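Local coordinates for R.MvaI (PDB 2OAA), which probably cleaves double-stranded DNA as a restriction endonuclease of the PDDEXK clan, binding DNA and calcium ions in this complex, at residues Y119-D124 with V132-F137; N100-T105 with V209-G214; N84-N89 with M143-V148. All blocks are in the same frame, centred on the assembly; numbering follows the deposited sequence. Where two conformers were deposited one is given.

Contact 1 of 3, residues Y119-D124 with V132-F137. With CA (calcium ion), chain J.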
loop_
_atom_site.group_PDB
_atom_site.type_symbol
_atom_site.label_atom_id
_atom_site.label_comp_id
_atom_site.label_asym_id
_atom_site.label_seq_id
_atom_site.Cartn_x
_atom_site.Cartn_y
_atom_site.Cartn_z
ATOM N N TYR E 119 -8.628 -4.124 20.955
ATOM C CA TYR E 119 -8.449 -5.440 20.338
ATOM C C TYR E 119 -7.076 -5.493 19.730
ATOM O O TYR E 119 -6.487 -4.456 19.426
ATOM C CB TYR E 119 -9.497 -5.681 19.235
ATOM C CG TYR E 119 -10.888 -5.492 19.757
ATOM C CD1 TYR E 119 -11.579 -6.544 20.351
ATOM C CD2 TYR E 119 -11.489 -4.245 19.714
ATOM C CE1 TYR E 119 -12.844 -6.359 20.881
ATOM C CE2 TYR E 119 -12.743 -4.044 20.225
ATOM C CZ TYR E 119 -13.426 -5.100 20.808
ATOM O OH TYR E 119 -14.682 -4.890 21.333
ATOM N N ASP E 120 -6.586 -6.707 19.536
ATOM C CA ASP E 120 -5.328 -6.936 18.823
ATOM C C ASP E 120 -5.537 -7.807 17.595
ATOM O O ASP E 120 -6.589 -8.421 17.438
ATOM C CB ASP E 120 -4.254 -7.455 19.767
ATOM C CG ASP E 120 -3.801 -6.374 20.737
ATOM O OD1 ASP E 120 -3.410 -5.281 20.264
ATOM O OD2 ASP E 120 -3.838 -6.607 21.953
ATOM N N PHE E 121 -4.544 -7.817 16.706
ATOM C CA PHE E 121 -4.742 -8.363 15.370
ATOM C C PHE E 121 -3.515 -9.120 14.936
ATOM O O PHE E 121 -2.387 -8.731 15.255
ATOM C CB PHE E 121 -5.013 -7.226 14.378
ATOM C CG PHE E 121 -6.182 -6.376 14.761
ATOM C CD1 PHE E 121 -7.445 -6.642 14.263
ATOM C CD2 PHE E 121 -6.021 -5.315 15.654
ATOM C CE1 PHE E 121 -8.540 -5.857 14.650
ATOM C CE2 PHE E 121 -7.111 -4.529 16.042
ATOM C CZ PHE E 121 -8.357 -4.804 15.535
ATOM N N LYS E 122 -3.752 -10.200 14.202
ATOM C CA LYS E 122 -2.679 -10.977 13.593
ATOM C C LYS E 122 -3.181 -11.552 12.272
ATOM O O LYS E 122 -4.382 -11.749 12.089
ATOM C CB LYS E 122 -2.234 -12.101 14.544
ATOM C CG LYS E 122 -0.983 -12.837 14.085
ATOM C CD LYS E 122 -0.512 -13.837 15.121
ATOM C CE LYS E 122 0.654 -14.625 14.559
ATOM N NZ LYS E 122 0.243 -15.518 13.424
ATOM N N ILE E 123 -2.263 -11.832 11.351
ATOM C CA ILE E 123 -2.607 -12.548 10.118
ATOM C C ILE E 123 -2.196 -14.003 10.237
ATOM O O ILE E 123 -1.088 -14.302 10.689
ATOM C CB ILE E 123 -1.906 -11.928 8.876
ATOM C CG1 ILE E 123 -2.304 -10.461 8.704
ATOM C CG2 ILE E 123 -2.194 -12.751 7.595
ATOM C CD1 ILE E 123 -3.790 -10.214 8.448
ATOM N N ASP E 124 -3.099 -14.894 9.842
ATOM C CA ASP E 124 -2.746 -16.289 9.627
ATOM C C ASP E 124 -2.721 -16.571 8.144
ATOM O O ASP E 124 -3.715 -16.378 7.440
ATOM C CB ASP E 124 -3.721 -17.259 10.302
ATOM C CG ASP E 124 -3.345 -18.734 10.037
ATOM O OD1 ASP E 124 -2.143 -19.039 9.813
ATOM O OD2 ASP E 124 -4.255 -19.588 10.062
ATOM N N VAL E 132 -5.548 -15.869 3.184
ATOM C CA VAL E 132 -4.926 -14.970 4.137
ATOM C C VAL E 132 -6.033 -14.566 5.089
ATOM O O VAL E 132 -7.038 -13.983 4.658
ATOM C CB VAL E 132 -4.383 -13.732 3.434
ATOM C CG1 VAL E 132 -3.867 -12.722 4.442
ATOM C CG2 VAL E 132 -3.287 -14.120 2.432
ATOM N N ARG E 133 -5.890 -14.924 6.361
ATOM C CA ARG E 133 -6.981 -14.710 7.315
ATOM C C ARG E 133 -6.612 -13.711 8.398
ATOM O O ARG E 133 -5.534 -13.777 8.964
ATOM C CB ARG E 133 -7.374 -16.054 7.960
ATOM C CG ARG E 133 -8.709 -16.004 8.705
ATOM C CD ARG E 133 -9.203 -17.393 9.112
ATOM N NE ARG E 133 -9.581 -18.219 7.963
ATOM C CZ ARG E 133 -10.746 -18.147 7.313
ATOM N NH1 ARG E 133 -11.690 -17.286 7.686
ATOM N NH2 ARG E 133 -10.967 -18.957 6.288
ATOM N N LEU E 134 -7.535 -12.811 8.714
ATOM C CA LEU E 134 -7.325 -11.891 9.824
ATOM C C LEU E 134 -7.871 -12.471 11.117
ATOM O O LEU E 134 -9.031 -12.881 11.183
ATOM C CB LEU E 134 -8.032 -10.564 9.549
ATOM C CG LEU E 134 -8.005 -9.505 10.653
ATOM C CD1 LEU E 134 -6.598 -8.955 10.828
ATOM C CD2 LEU E 134 -8.986 -8.393 10.300
ATOM N N GLU E 135 -7.045 -12.462 12.152
ATOM C CA GLU E 135 -7.445 -12.927 13.482
ATOM C C GLU E 135 -7.556 -11.726 14.401
ATOM O O GLU E 135 -6.598 -10.947 14.530
ATOM C CB GLU E 135 -6.417 -13.904 14.055
ATOM C CG GLU E 135 -6.247 -15.154 13.244
ATOM C CD GLU E 135 -5.103 -16.027 13.723
ATOM O OE1 GLU E 135 -4.073 -15.504 14.223
ATOM O OE2 GLU E 135 -5.240 -17.255 13.573
ATOM N N VAL E 136 -8.714 -11.584 15.047
ATOM C CA VAL E 136 -8.951 -10.507 16.006
ATOM C C VAL E 136 -8.987 -11.108 17.405
ATOM O O VAL E 136 -9.682 -12.107 17.637
ATOM C CB VAL E 136 -10.290 -9.758 15.732
ATOM C CG1 VAL E 136 -10.445 -8.554 16.687
ATOM C CG2 VAL E 136 -10.387 -9.312 14.263
ATOM N N PHE E 137 -8.243 -10.482 18.318
ATOM C CA PHE E 137 -8.124 -10.937 19.706
ATOM C C PHE E 137 -8.669 -9.884 20.656
ATOM O O PHE E 137 -8.479 -8.691 20.443
ATOM C CB PHE E 137 -6.652 -11.177 20.079
ATOM C CG PHE E 137 -5.986 -12.234 19.264
ATOM C CD1 PHE E 137 -5.871 -13.532 19.741
ATOM C CD2 PHE E 137 -5.482 -11.930 18.003
ATOM C CE1 PHE E 137 -5.251 -14.517 18.983
ATOM C CE2 PHE E 137 -4.866 -12.904 17.234
ATOM C CZ PHE E 137 -4.755 -14.195 17.718
HETATM CA CA CA J . -0.585 -20.866 8.936
HETATM O O HOH W 1 -2.934 -21.813 9.140
HETATM O O HOH W 2 -0.310 -22.559 10.511
HETATM O O HOH W 3 -0.663 -22.877 7.214
HETATM O O HOH W 4 1.770 -21.425 8.399
HETATM O O HOH W 5 0.736 -18.689 8.966
#
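F121 lies alongside V136, both pointing the same way, in the beta hairpin formed by strands 119-126 and 131-138 of a three-stranded antiparallel sheet. Main-chain hydrogen bonds join D120 to F137, K122 to E135 and D124 to R133, two to a pair. F121, I123, L134 and V136 make up the apolar face. There CE1 of F121 comes 3.9 Å from CG1 of V136, CD1 of I123 meets CD1 of L134 at the same separation, and CG2 of I123 packs obliquely on CG1 of V132 at 3.6 Å. Q104 and L102 of strand 100-106 and L87 of helix 83-91 back this layer.

The other face is largely polar, with the F137 ring among its charged groups. K122 and E135 run side by side, but NZ of K122 stays 4.4 Å from OE1 of E135, too far for a salt bridge, and bonds G108 O instead. With CG of F137 beside its own backbone N (chi1 -62°), the ring turns its edge to D120 O while CE2 reaches CB of K122. OE2 of E135 touches CB of D124 and lies 4.3 Å from OD2 of D124, two like charges whose repulsion the calcium ion may offset. With CG of D124 anti to the backbone N (chi1 179°), the carboxylate leads out to that ion, which I125 O also binds: OD1 coordinates the metal at 2.6 Å, and OD2 accepts a hydrogen bond from a water of the calcium shell.

Contact 2 of 3, residues N100-T105 with V209-G214. With nucleotides of chain B; nucleotides of chain A.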
loop_
_atom_site.group_PDB
_atom_site.type_symbol
_atom_site.label_atom_id
_atom_site.label_comp_id
_atom_site.label_asym_id
_atom_site.label_seq_id
_atom_site.Cartn_x
_atom_site.Cartn_y
_atom_site.Cartn_z
ATOM N N ASN E 100 -16.292 5.526 14.177
ATOM C CA ASN E 100 -15.273 4.557 14.557
ATOM C C ASN E 100 -14.219 4.557 13.462
ATOM O O ASN E 100 -14.540 4.593 12.271
ATOM C CB ASN E 100 -15.849 3.153 14.706
ATOM C CG ASN E 100 -16.238 2.817 16.138
ATOM O OD1 ASN E 100 -16.281 3.684 17.017
ATOM N ND2 ASN E 100 -16.503 1.542 16.385
ATOM N N ILE E 101 -12.960 4.544 13.882
ATOM C CA ILE E 101 -11.838 4.405 12.953
ATOM C C ILE E 101 -11.036 3.171 13.325
ATOM O O ILE E 101 -11.113 2.673 14.452
ATOM C CB ILE E 101 -10.914 5.658 12.943
ATOM C CG1 ILE E 101 -10.322 5.919 14.338
ATOM C CG2 ILE E 101 -11.657 6.876 12.398
ATOM C CD1 ILE E 101 -9.282 7.078 14.370
ATOM N N LEU E 102 -10.265 2.669 12.370
ATOM C CA LEU E 102 -9.438 1.486 12.611
ATOM C C LEU E 102 -8.249 1.503 11.681
ATOM O O LEU E 102 -8.365 1.141 10.503
ATOM C CB LEU E 102 -10.245 0.192 12.411
ATOM C CG LEU E 102 -9.555 -1.139 12.712
ATOM C CD1 LEU E 102 -9.106 -1.188 14.176
ATOM C CD2 LEU E 102 -10.462 -2.323 12.362
ATOM N N HIS E 103 -7.111 1.959 12.215
ATOM C CA HIS E 103 -5.837 1.859 11.497
ATOM C C HIS E 103 -4.989 0.857 12.248
ATOM O O HIS E 103 -4.625 1.089 13.396
ATOM C CB HIS E 103 -5.092 3.201 11.456
ATOM C CG HIS E 103 -5.849 4.321 10.819
ATOM N ND1 HIS E 103 -6.593 5.212 11.563
ATOM C CD2 HIS E 103 -5.935 4.736 9.533
ATOM C CE1 HIS E 103 -7.130 6.110 10.758
ATOM N NE2 HIS E 103 -6.734 5.857 9.521
ATOM N N GLN E 104 -4.671 -0.250 11.584
ATOM C CA GLN E 104 -3.841 -1.290 12.173
ATOM C C GLN E 104 -2.944 -1.892 11.126
ATOM O O GLN E 104 -3.426 -2.390 10.116
ATOM C CB GLN E 104 -4.704 -2.431 12.737
ATOM C CG GLN E 104 -5.544 -2.049 13.913
ATOM C CD GLN E 104 -4.734 -1.899 15.169
ATOM O OE1 GLN E 104 -5.102 -1.153 16.071
ATOM N NE2 GLN E 104 -3.631 -2.621 15.254
ATOM N N THR E 105 -1.642 -1.878 11.386
ATOM C CA THR E 105 -0.675 -2.542 10.534
ATOM C C THR E 105 -0.438 -3.939 11.067
ATOM O O THR E 105 0.197 -4.133 12.121
ATOM C CB THR E 105 0.632 -1.750 10.465
ATOM O OG1 THR E 105 0.374 -0.452 9.919
ATOM C CG2 THR E 105 1.623 -2.432 9.558
ATOM N N VAL E 209 -0.317 -6.445 6.212
ATOM C CA VAL E 209 -1.667 -6.205 5.806
ATOM C C VAL E 209 -2.166 -5.032 6.604
ATOM O O VAL E 209 -2.280 -5.127 7.831
ATOM C CB VAL E 209 -2.551 -7.442 6.073
ATOM C CG1 VAL E 209 -4.000 -7.170 5.705
ATOM C CG2 VAL E 209 -2.005 -8.668 5.323
ATOM N N ASP E 210 -2.420 -3.913 5.936
ATOM C CA ASP E 210 -2.656 -2.666 6.631
ATOM C C ASP E 210 -4.120 -2.277 6.532
ATOM O O ASP E 210 -4.617 -1.957 5.442
ATOM C CB ASP E 210 -1.763 -1.592 6.026
ATOM C CG ASP E 210 -1.418 -0.492 7.003
ATOM O OD1 ASP E 210 -1.599 -0.676 8.227
ATOM O OD2 ASP E 210 -0.958 0.572 6.532
ATOM N N ILE E 211 -4.829 -2.340 7.661
ATOM C CA ILE E 211 -6.218 -1.884 7.724
ATOM C C ILE E 211 -6.174 -0.377 7.914
ATOM O O ILE E 211 -5.498 0.120 8.808
ATOM C CB ILE E 211 -6.983 -2.590 8.864
ATOM C CG1 ILE E 211 -6.875 -4.114 8.704
ATOM C CG2 ILE E 211 -8.438 -2.116 8.903
ATOM C CD1 ILE E 211 -7.292 -4.884 9.950
ATOM N N ARG E 212 -6.839 0.356 7.024
ATOM C CA ARG E 212 -6.663 1.806 6.971
ATOM C C ARG E 212 -7.991 2.553 6.913
ATOM O O ARG E 212 -8.317 3.231 5.924
ATOM C CB ARG E 212 -5.767 2.179 5.794
ATOM C CG ARG E 212 -4.473 1.374 5.747
ATOM C CD ARG E 212 -3.555 1.756 4.576
ATOM N NE ARG E 212 -4.227 1.720 3.281
ATOM C CZ ARG E 212 -3.696 2.208 2.161
ATOM N NH1 ARG E 212 -4.371 2.147 1.029
ATOM N NH2 ARG E 212 -2.486 2.766 2.166
ATOM N N ILE E 213 -8.755 2.432 7.992
ATOM C CA ILE E 213 -10.068 3.039 8.046
ATOM C C ILE E 213 -10.037 4.306 8.898
ATOM O O ILE E 213 -9.909 4.262 10.126
ATOM C CB ILE E 213 -11.118 2.036 8.545
ATOM C CG1 ILE E 213 -11.071 0.737 7.715
ATOM C CG2 ILE E 213 -12.516 2.691 8.538
ATOM C CD1 ILE E 213 -11.882 -0.417 8.306
ATOM N N GLY E 214 -10.133 5.435 8.212
ATOM C CA GLY E 214 -10.044 6.729 8.842
ATOM C C GLY E 214 -11.279 7.564 8.573
ATOM O O GLY E 214 -12.403 7.059 8.539
ATOM P P DC B 5 -5.203 6.566 14.669
ATOM O OP1 DC B 5 -5.941 7.621 15.409
ATOM O OP2 DC B 5 -5.862 5.273 14.380
ATOM O "O5'" DC B 5 -4.693 7.195 13.294
ATOM C "C5'" DC B 5 -3.827 8.330 13.300
ATOM C "C4'" DC B 5 -3.266 8.590 11.920
ATOM O "O4'" DC B 5 -2.560 7.450 11.398
ATOM C "C3'" DC B 5 -4.249 8.972 10.815
ATOM O "O3'" DC B 5 -4.421 10.394 10.824
ATOM C "C2'" DC B 5 -3.526 8.532 9.547
ATOM C "C1'" DC B 5 -2.287 7.787 10.053
ATOM N N1 DC B 5 -1.986 6.557 9.310
ATOM C C2 DC B 5 -1.437 6.683 8.034
ATOM O O2 DC B 5 -1.189 7.816 7.603
ATOM N N3 DC B 5 -1.187 5.573 7.307
ATOM C C4 DC B 5 -1.459 4.370 7.815
ATOM N N4 DC B 5 -1.217 3.301 7.054
ATOM C C5 DC B 5 -1.997 4.209 9.124
ATOM C C6 DC B 5 -2.245 5.321 9.831
ATOM P P DG A 8 2.431 6.680 -5.399
ATOM O OP1 DG A 8 3.579 7.085 -6.243
ATOM O OP2 DG A 8 2.213 5.245 -5.085
ATOM O "O5'" DG A 8 2.494 7.496 -4.042
ATOM C "C5'" DG A 8 3.152 6.981 -2.902
ATOM C "C4'" DG A 8 2.710 7.757 -1.689
ATOM O "O4'" DG A 8 1.361 7.427 -1.301
ATOM C "C3'" DG A 8 3.513 7.500 -0.434
ATOM O "O3'" DG A 8 4.792 8.127 -0.585
ATOM C "C2'" DG A 8 2.614 8.163 0.591
ATOM C "C1'" DG A 8 1.220 7.741 0.087
ATOM N N9 DG A 8 0.723 6.561 0.782
ATOM C C8 DG A 8 0.565 5.280 0.300
ATOM N N7 DG A 8 0.142 4.442 1.210
ATOM C C5 DG A 8 0.004 5.222 2.354
ATOM C C6 DG A 8 -0.415 4.875 3.671
ATOM O O6 DG A 8 -0.751 3.770 4.112
ATOM N N1 DG A 8 -0.416 5.983 4.515
ATOM C C2 DG A 8 -0.057 7.256 4.149
ATOM N N2 DG A 8 -0.130 8.194 5.104
ATOM N N3 DG A 8 0.341 7.587 2.934
ATOM C C4 DG A 8 0.347 6.530 2.096
ATOM P P DC B 4 -1.850 2.171 18.426
ATOM O OP1 DC B 4 -2.366 2.731 19.701
ATOM O OP2 DC B 4 -2.318 0.841 17.970
ATOM O "O5'" DC B 4 -2.150 3.219 17.267
ATOM C "C5'" DC B 4 -1.713 4.570 17.379
ATOM C "C4'" DC B 4 -1.744 5.240 16.027
ATOM O "O4'" DC B 4 -0.757 4.677 15.147
ATOM C "C3'" DC B 4 -3.063 5.136 15.257
ATOM O "O3'" DC B 4 -3.855 6.300 15.510
ATOM C "C2'" DC B 4 -2.630 5.058 13.801
ATOM C "C1'" DC B 4 -1.108 5.144 13.862
ATOM N N1 DC B 4 -0.417 4.324 12.859
ATOM C C2 DC B 4 0.346 4.975 11.886
ATOM O O2 DC B 4 0.480 6.205 11.957
ATOM N N3 DC B 4 0.922 4.246 10.899
ATOM C C4 DC B 4 0.769 2.922 10.875
ATOM N N4 DC B 4 1.322 2.251 9.863
ATOM C C5 DC B 4 0.034 2.228 11.883
ATOM C C6 DC B 4 -0.536 2.962 12.849
HETATM O O HOH W 6 -14.532 6.024 10.010
#
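Two neighbouring antiparallel strands, 100-106 and 207-215, present a DNA-reading surface of the endonuclease, with H103, T105, D210 and R212 on the face turned to the DNA. L102 pairs with I213 and Q104 with I211, each pair making two main-chain hydrogen bonds.

T105 and D210 form a non-hydrogen-bonded backbone pair whose side chains are linked directly. OG1 of T105 donates to OD1 of D210 at 2.6 Å, meeting it from above the carboxylate plane, and accepts from N4 of DC4 of chain B at 2.9 Å. The hydroxyl thus bridges the carboxylate and the cytosine, donating to one and accepting from the other, which sets its rotation. The other oxygen, OD2 of D210, takes a weak bond from N4 of DC5 of chain B and a salt bridge from R233. R212, bent at chi3 (-53°), sends NH2 to O6 of DG8 of chain A at 2.8 Å, with N7 of that base in the guanidinium plane; its NE is held by G229 O. Together the groups address both strands of the DNA.

H103 works on the backbone instead: ND1 donates to OP2 of DC5 of chain B at 2.9 Å. Its ring lies between I213 O, over one face, and C3' of DC5 of chain B, over the opposite one, and NE2 comes 3.5 Å from CA of G214.

On the opposite face of the sheet from the DNA, L102, I211 and I213 turn to the protein interior, where CD2 of L102 packs on CG2 of I211. Helix 83-91 covers L102 with L87 and I213 with N84 and R88, Y117 lies against L102 and Q104, and strand 225-234 flanks 207-215 on the side away from 100-106.

Contact 3 of 3, residues N84-N89 with M143-V148. With nucleotides of chain A.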
loop_
_atom_site.group_PDB
_atom_site.type_symbol
_atom_site.label_atom_id
_atom_site.label_comp_id
_atom_site.label_asym_id
_atom_site.label_seq_id
_atom_site.Cartn_x
_atom_site.Cartn_y
_atom_site.Cartn_z
ATOM N N ASN E 84 -15.008 -4.741 5.902
ATOM C CA ASN E 84 -14.356 -3.587 6.502
ATOM C C ASN E 84 -15.290 -2.736 7.343
ATOM O O ASN E 84 -14.883 -2.192 8.364
ATOM C CB ASN E 84 -13.618 -2.742 5.457
ATOM C CG ASN E 84 -12.317 -3.385 5.010
ATOM O OD1 ASN E 84 -12.032 -4.536 5.347
ATOM N ND2 ASN E 84 -11.515 -2.641 4.262
ATOM N N THR E 85 -16.547 -2.636 6.927
ATOM C CA THR E 85 -17.559 -1.968 7.731
ATOM C C THR E 85 -17.757 -2.688 9.065
ATOM O O THR E 85 -17.843 -2.053 10.103
ATOM C CB THR E 85 -18.849 -1.853 6.944
ATOM O OG1 THR E 85 -18.605 -0.957 5.856
ATOM C CG2 THR E 85 -19.977 -1.279 7.801
ATOM N N MET E 86 -17.812 -4.018 9.022
ATOM C CA MET E 86 -17.915 -4.823 10.234
ATOM C C MET E 86 -16.720 -4.569 11.147
ATOM O O MET E 86 -16.892 -4.365 12.350
ATOM C CB MET E 86 -18.023 -6.313 9.883
ATOM C CG MET E 86 -18.119 -7.267 11.083
ATOM S SD MET E 86 -16.545 -7.793 11.798
ATOM C CE MET E 86 -15.979 -8.937 10.550
ATOM N N LEU E 87 -15.509 -4.595 10.587
ATOM C CA LEU E 87 -14.303 -4.373 11.404
ATOM C C LEU E 87 -14.319 -3.010 12.102
ATOM O O LEU E 87 -14.005 -2.917 13.280
ATOM C CB LEU E 87 -13.027 -4.515 10.572
ATOM C CG LEU E 87 -12.708 -5.912 10.049
ATOM C CD1 LEU E 87 -11.556 -5.837 9.076
ATOM C CD2 LEU E 87 -12.377 -6.850 11.215
ATOM N N ARG E 88 -14.680 -1.975 11.346
ATOM C CA ARG E 88 -14.799 -0.634 11.869
ATOM C C ARG E 88 -15.820 -0.599 13.002
ATOM O O ARG E 88 -15.532 -0.067 14.086
ATOM C CB ARG E 88 -15.233 0.294 10.735
ATOM C CG ARG E 88 -15.401 1.738 11.162
ATOM C CD ARG E 88 -16.112 2.545 10.079
ATOM N NE ARG E 88 -17.534 2.199 10.052
ATOM C CZ ARG E 88 -18.360 2.379 9.027
ATOM N NH1 ARG E 88 -17.930 2.898 7.886
ATOM N NH2 ARG E 88 -19.632 2.004 9.139
ATOM N N ASN E 89 -17.005 -1.151 12.753
ATOM C CA ASN E 89 -18.111 -1.055 13.714
ATOM C C ASN E 89 -17.803 -1.835 14.988
ATOM O O ASN E 89 -18.107 -1.364 16.078
ATOM C CB ASN E 89 -19.424 -1.576 13.097
ATOM C CG ASN E 89 -19.966 -0.678 11.992
ATOM O OD1 ASN E 89 -19.477 0.419 11.774
ATOM N ND2 ASN E 89 -20.979 -1.162 11.287
ATOM N N MET E 143 -8.985 -15.352 20.841
ATOM C CA MET E 143 -9.269 -15.086 19.428
ATOM C C MET E 143 -10.787 -15.116 19.194
ATOM O O MET E 143 -11.401 -16.190 19.191
ATOM C CB MET E 143 -8.539 -16.100 18.540
ATOM C CG MET E 143 -8.167 -15.575 17.153
ATOM S SD MET E 143 -9.589 -15.287 16.083
ATOM C CE MET E 143 -10.273 -16.940 16.002
ATOM N N ILE E 144 -11.377 -13.931 19.012
ATOM C CA ILE E 144 -12.833 -13.754 18.973
ATOM C C ILE E 144 -13.449 -13.716 17.571
ATOM O O ILE E 144 -14.662 -13.852 17.421
ATOM C CB ILE E 144 -13.268 -12.504 19.797
ATOM C CG1 ILE E 144 -12.667 -11.215 19.201
ATOM C CG2 ILE E 144 -12.892 -12.703 21.280
ATOM C CD1 ILE E 144 -13.198 -9.899 19.833
ATOM N N ASP E 145 -12.626 -13.537 16.541
ATOM C CA ASP E 145 -13.163 -13.338 15.196
ATOM C C ASP E 145 -12.075 -13.576 14.160
ATOM O O ASP E 145 -11.148 -12.781 14.036
ATOM C CB ASP E 145 -13.693 -11.896 15.076
ATOM C CG ASP E 145 -14.406 -11.606 13.761
ATOM O OD1 ASP E 145 -14.247 -12.355 12.776
ATOM O OD2 ASP E 145 -15.142 -10.601 13.722
ATOM N N ASN E 146 -12.195 -14.666 13.413
ATOM C CA ASN E 146 -11.293 -14.889 12.279
ATOM C C ASN E 146 -12.070 -15.067 10.975
ATOM O O ASN E 146 -11.648 -15.798 10.075
ATOM C CB ASN E 146 -10.327 -16.059 12.537
ATOM C CG ASN E 146 -11.011 -17.407 12.524
ATOM O OD1 ASN E 146 -12.233 -17.513 12.597
ATOM N ND2 ASN E 146 -10.209 -18.458 12.419
ATOM N N SER E 147 -13.194 -14.366 10.869
ATOM C CA SER E 147 -14.065 -14.462 9.705
ATOM C C SER E 147 -13.524 -13.768 8.457
ATOM O O SER E 147 -13.906 -14.128 7.347
ATOM C CB SER E 147 -15.455 -13.910 10.019
ATOM O OG SER E 147 -15.411 -12.528 10.307
ATOM N N VAL E 148 -12.688 -12.748 8.636
ATOM C CA VAL E 148 -12.236 -11.922 7.507
ATOM C C VAL E 148 -11.064 -12.583 6.781
ATOM O O VAL E 148 -10.051 -12.936 7.398
ATOM C CB VAL E 148 -11.851 -10.497 7.971
ATOM C CG1 VAL E 148 -11.272 -9.675 6.820
ATOM C CG2 VAL E 148 -13.049 -9.799 8.593
ATOM P P DT A 3 -19.818 1.719 4.057
ATOM O OP1 DT A 3 -20.340 0.607 4.890
ATOM O OP2 DT A 3 -18.817 2.656 4.628
ATOM O "O5'" DT A 3 -19.229 1.100 2.713
ATOM C "C5'" DT A 3 -20.045 0.284 1.880
ATOM C "C4'" DT A 3 -19.296 -0.119 0.630
ATOM O "O4'" DT A 3 -19.108 1.027 -0.236
ATOM C "C3'" DT A 3 -17.908 -0.726 0.850
ATOM O "O3'" DT A 3 -17.766 -1.872 0.005
ATOM C "C2'" DT A 3 -16.963 0.398 0.450
ATOM C "C1'" DT A 3 -17.750 1.116 -0.637
ATOM N N1 DT A 3 -17.430 2.552 -0.821
ATOM C C2 DT A 3 -17.109 2.993 -2.088
ATOM O O2 DT A 3 -17.043 2.254 -3.055
ATOM N N3 DT A 3 -16.864 4.344 -2.181
ATOM C C4 DT A 3 -16.902 5.273 -1.159
ATOM O O4 DT A 3 -16.672 6.457 -1.399
ATOM C C5 DT A 3 -17.227 4.741 0.144
ATOM C C7 DT A 3 -17.277 5.675 1.312
ATOM C C6 DT A 3 -17.470 3.426 0.248
#
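A small, mostly van der Waals contact joins helix 83-91 to the edge strand 143-151 and its irregular 145-148 part, at one border of the three-stranded sheet, with no hydrogen bond across it. M86 carries most of it and occupies two conformations. In one of them, CG is anti to the backbone N (chi1 179°) and the chain then bends at chi2 and chi3, bringing the methyl CE to 3.6 Å from CG2 of V148, the two side chains sliding past each other in opposite directions. In this conformer the methyl also touches OG of S147 at 3.6 Å, and SD lies 3.7 Å from OD2 of D145. L87 meets V148 tip to tip, CD2 against CG2 at 4.0 Å.

The polar groups beside the methionine are satisfied within the turn and by Y91. OD1 of D145 accepts from S147 N, which closes an Asx turn, and its syn lone pair takes OG of S147 at 2.7 Å. OD2 bonds the hydroxyl of Y91.

The helix turns another side to the DNA: OG1 of T85 donates to OP1 of DT3 of chain A, and the guanidinium of R88, gripping OD1 of N89 through NE and NH2, makes a weak bond to OP2 of that phosphate. I144 and D145 both face V136 of the neighbouring strand 131-138, a classic beta bulge. P77 and P80 pack on V148, while ND2 of N84 bonds D227 and T230 of strand 225-234.

Contact 2 is buried throughout, whereas contacts 1 and 3 are partly buried and lie farther from the centre of the chain. Contacts 1 and 3 meet in one three-stranded sheet: L134 N reaches V148 O, and NH1 of R133 reaches N146 O. Contacts 1 and 2 belong to different sheets that pack through apolar side chains, I123 on V209 and L134 on I211, with helix 83-91 of contact 3 bordering both. The chemistry follows position: contact 2 pairs strands and reads bases, contact 1 pairs strands and ends at calcium, and contact 3 relies on van der Waals packing, its helix touching a DNA phosphate from another side.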